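Local coordinates for protein endonuclease 2 (PDB 4CXP) that cleaves RNA and single-stranded DNA, and to a lesser extent double-stranded DNA, endonucleolytically to 5'-phosphate products using divalent metal ions, at residues K194-C199 against G250-A255. Residues are numbered along the deposited sequence; the frame is centred on the assembly and turned at random.
Sequences KRWETC and GGVRLA
Arg253 donates from NE to the carbonyl oxygen of Trp196, the direct hydrogen bond between the C-terminal turn of helix 190-197 and the long helix 233-262. NE lies 3.1 Å from Trp196 O with an N-H...O angle of 159°, and the acceptor sits at the guanidinium edge, in its plane. Relative to the carbonyl plane of Trp196, the donor is tilted by 21°. The arginine chain is extended from CG to NE, which lays it alongside the carbonyl, so that CG is also 3.2 Å from Trp196 O. Trp196 CG sits over one face of the guanidinium, about 4.4 Å from Arg253 NH2. The indole and guanidinium planes are 56° apart, which excludes a parallel stack.

Val252 fills the angle between Trp196 and Glu197 with its two methyls. CG1, anti to the backbone N, presses on Glu197 CG at 3.4 Å and meets Trp196 CB at 4.0 Å; CG2 reaches the indole edge near CE3, close to the ring plane.

Two waters extend the join. One bridges Arg253 NH2, from which it accepts at 2.9 Å, to Arg195 O, so that NE serves Trp196 O directly and NH2 the preceding carbonyl through a water. The other donates both to Glu197 OE2 and to Val252 O, the latter at 2.7 Å.

Further out, Arg16 forms a salt bridge with Glu197 OE2, and Arg253 NH1 makes a salt bridge to Glu212 and a hydrogen bond with His126; Arg260 takes Glu197 O. This is packing between two helices of the S1/P1 nuclease fold. Its chemistry implies that a buried cation, probably offset by Glu212, serves the carbonyls of a terminating helix, while Val252 packs beside it and its methyls probably set how closely the helices approach.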
loop_
_atom_site.group_PDB
_atom_site.type_symbol
_atom_site.label_atom_id
_atom_site.label_comp_id
_atom_site.label_asym_id
_atom_site.label_seq_id
_atom_site.Cartn_x
_atom_site.Cartn_y
_atom_site.Cartn_z
ATOM N N LYS A 194 -14.780 3.582 10.003
ATOM C CA LYS A 194 -14.570 3.435 11.440
ATOM C C LYS A 194 -13.905 2.103 11.763
ATOM O O LYS A 194 -13.027 2.031 12.625
ATOM C CB LYS A 194 -15.879 3.609 12.211
ATOM C CG LYS A 194 -16.438 5.013 12.112
ATOM C CD LYS A 194 -17.711 5.290 12.869
ATOM C CE LYS A 194 -18.150 6.740 12.693
ATOM N N ARG A 195 -14.331 1.040 11.100
ATOM C CA ARG A 195 -13.671 -0.249 11.300
ATOM C C ARG A 195 -12.253 -0.271 10.727
ATOM O O ARG A 195 -11.350 -0.864 11.317
ATOM C CB ARG A 195 -14.500 -1.370 10.703
ATOM C CG ARG A 195 -15.851 -1.530 11.384
ATOM C CD ARG A 195 -16.531 -2.812 11.009
ATOM N NE ARG A 195 -16.767 -2.982 9.587
ATOM C CZ ARG A 195 -17.852 -2.592 8.950
ATOM N NH1 ARG A 195 -18.755 -1.810 9.540
ATOM N NH2 ARG A 195 -18.019 -2.918 7.688
ATOM N N TRP A 196 -12.044 0.371 9.582
ATOM C CA TRP A 196 -10.716 0.416 9.015
ATOM C C TRP A 196 -9.709 1.042 9.969
ATOM O O TRP A 196 -8.571 0.617 10.015
ATOM C CB TRP A 196 -10.711 1.221 7.710
ATOM C CG TRP A 196 -11.557 0.650 6.608
ATOM C CD1 TRP A 196 -12.172 -0.572 6.558
ATOM C CD2 TRP A 196 -11.885 1.311 5.386
ATOM N NE1 TRP A 196 -12.873 -0.699 5.388
ATOM C CE2 TRP A 196 -12.705 0.445 4.645
ATOM C CE3 TRP A 196 -11.538 2.545 4.833
ATOM C CZ2 TRP A 196 -13.182 0.788 3.377
ATOM C CZ3 TRP A 196 -12.000 2.875 3.590
ATOM C CH2 TRP A 196 -12.818 2.012 2.879
ATOM N N GLU A 197 -10.131 2.078 10.692
ATOM C CA GLU A 197 -9.246 2.811 11.598
ATOM C C GLU A 197 -8.916 2.090 12.877
ATOM O O GLU A 197 -7.880 2.336 13.461
ATOM C CB GLU A 197 -9.883 4.120 11.997
ATOM C CG GLU A 197 -10.015 5.079 10.876
ATOM C CD GLU A 197 -10.704 6.341 11.281
ATOM O OE1 GLU A 197 -11.702 6.269 12.031
ATOM O OE2 GLU A 197 -10.273 7.391 10.802
ATOM N N THR A 198 -9.816 1.250 13.348
ATOM C CA THR A 198 -9.702 0.652 14.676
ATOM C C THR A 198 -8.576 -0.367 14.715
ATOM O O THR A 198 -8.441 -1.189 13.828
ATOM C CB THR A 198 -11.041 -0.020 15.024
ATOM O OG1 THR A 198 -12.030 1.013 15.135
ATOM C CG2 THR A 198 -10.990 -0.809 16.324
ATOM N N CYS A 199 -7.792 -0.284 15.773
ATOM C CA CYS A 199 -6.725 -1.238 16.039
ATOM C C CYS A 199 -6.567 -1.422 17.534
ATOM O O CYS A 199 -6.155 -0.512 18.239
ATOM C CB CYS A 199 -5.413 -0.749 15.448
ATOM S SG CYS A 199 -4.026 -1.901 15.599
ATOM N N GLY A 250 -5.754 2.161 2.718
ATOM C CA GLY A 250 -4.380 2.505 3.007
ATOM C C GLY A 250 -4.239 3.911 3.573
ATOM O O GLY A 250 -3.501 4.124 4.527
ATOM N N GLY A 251 -4.911 4.878 2.958
ATOM C CA GLY A 251 -4.831 6.238 3.432
ATOM C C GLY A 251 -5.417 6.421 4.821
ATOM O O GLY A 251 -4.849 7.095 5.677
ATOM N N VAL A 252 -6.592 5.826 5.035
ATOM C CA VAL A 252 -7.262 5.902 6.317
ATOM C C VAL A 252 -6.398 5.257 7.405
ATOM O O VAL A 252 -6.264 5.802 8.507
ATOM C CB VAL A 252 -8.660 5.259 6.212
ATOM C CG1 VAL A 252 -9.238 4.976 7.579
ATOM C CG2 VAL A 252 -9.602 6.136 5.410
ATOM N N ARG A 253 -5.826 4.095 7.112
ATOM C CA ARG A 253 -5.049 3.371 8.096
ATOM C C ARG A 253 -3.694 4.010 8.343
ATOM O O ARG A 253 -3.217 3.986 9.477
ATOM C CB ARG A 253 -4.941 1.907 7.684
ATOM C CG ARG A 253 -6.269 1.208 7.874
ATOM C CD ARG A 253 -6.366 -0.064 7.099
ATOM N NE ARG A 253 -7.512 -0.854 7.523
ATOM C CZ ARG A 253 -7.899 -1.964 6.920
ATOM N NH1 ARG A 253 -7.363 -2.312 5.767
ATOM N NH2 ARG A 253 -8.856 -2.716 7.442
ATOM N N LEU A 254 -3.065 4.585 7.326
ATOM C CA LEU A 254 -1.835 5.307 7.561
ATOM C C LEU A 254 -2.083 6.460 8.524
ATOM O O LEU A 254 -1.345 6.634 9.503
ATOM C CB LEU A 254 -1.221 5.786 6.255
ATOM C CG LEU A 254 0.058 6.613 6.400
ATOM C CD1 LEU A 254 1.130 5.916 7.218
ATOM C CD2 LEU A 254 0.577 6.976 5.019
ATOM N N ALA A 255 -3.137 7.247 8.288
ATOM C CA ALA A 255 -3.425 8.352 9.193
ATOM C C ALA A 255 -3.755 7.855 10.592
ATOM O O ALA A 255 -3.291 8.433 11.581
ATOM C CB ALA A 255 -4.554 9.199 8.671
HETATM O O HOH W 1 -9.263 -2.553 10.359
HETATM O O HOH W 2 -7.889 7.845 9.364
#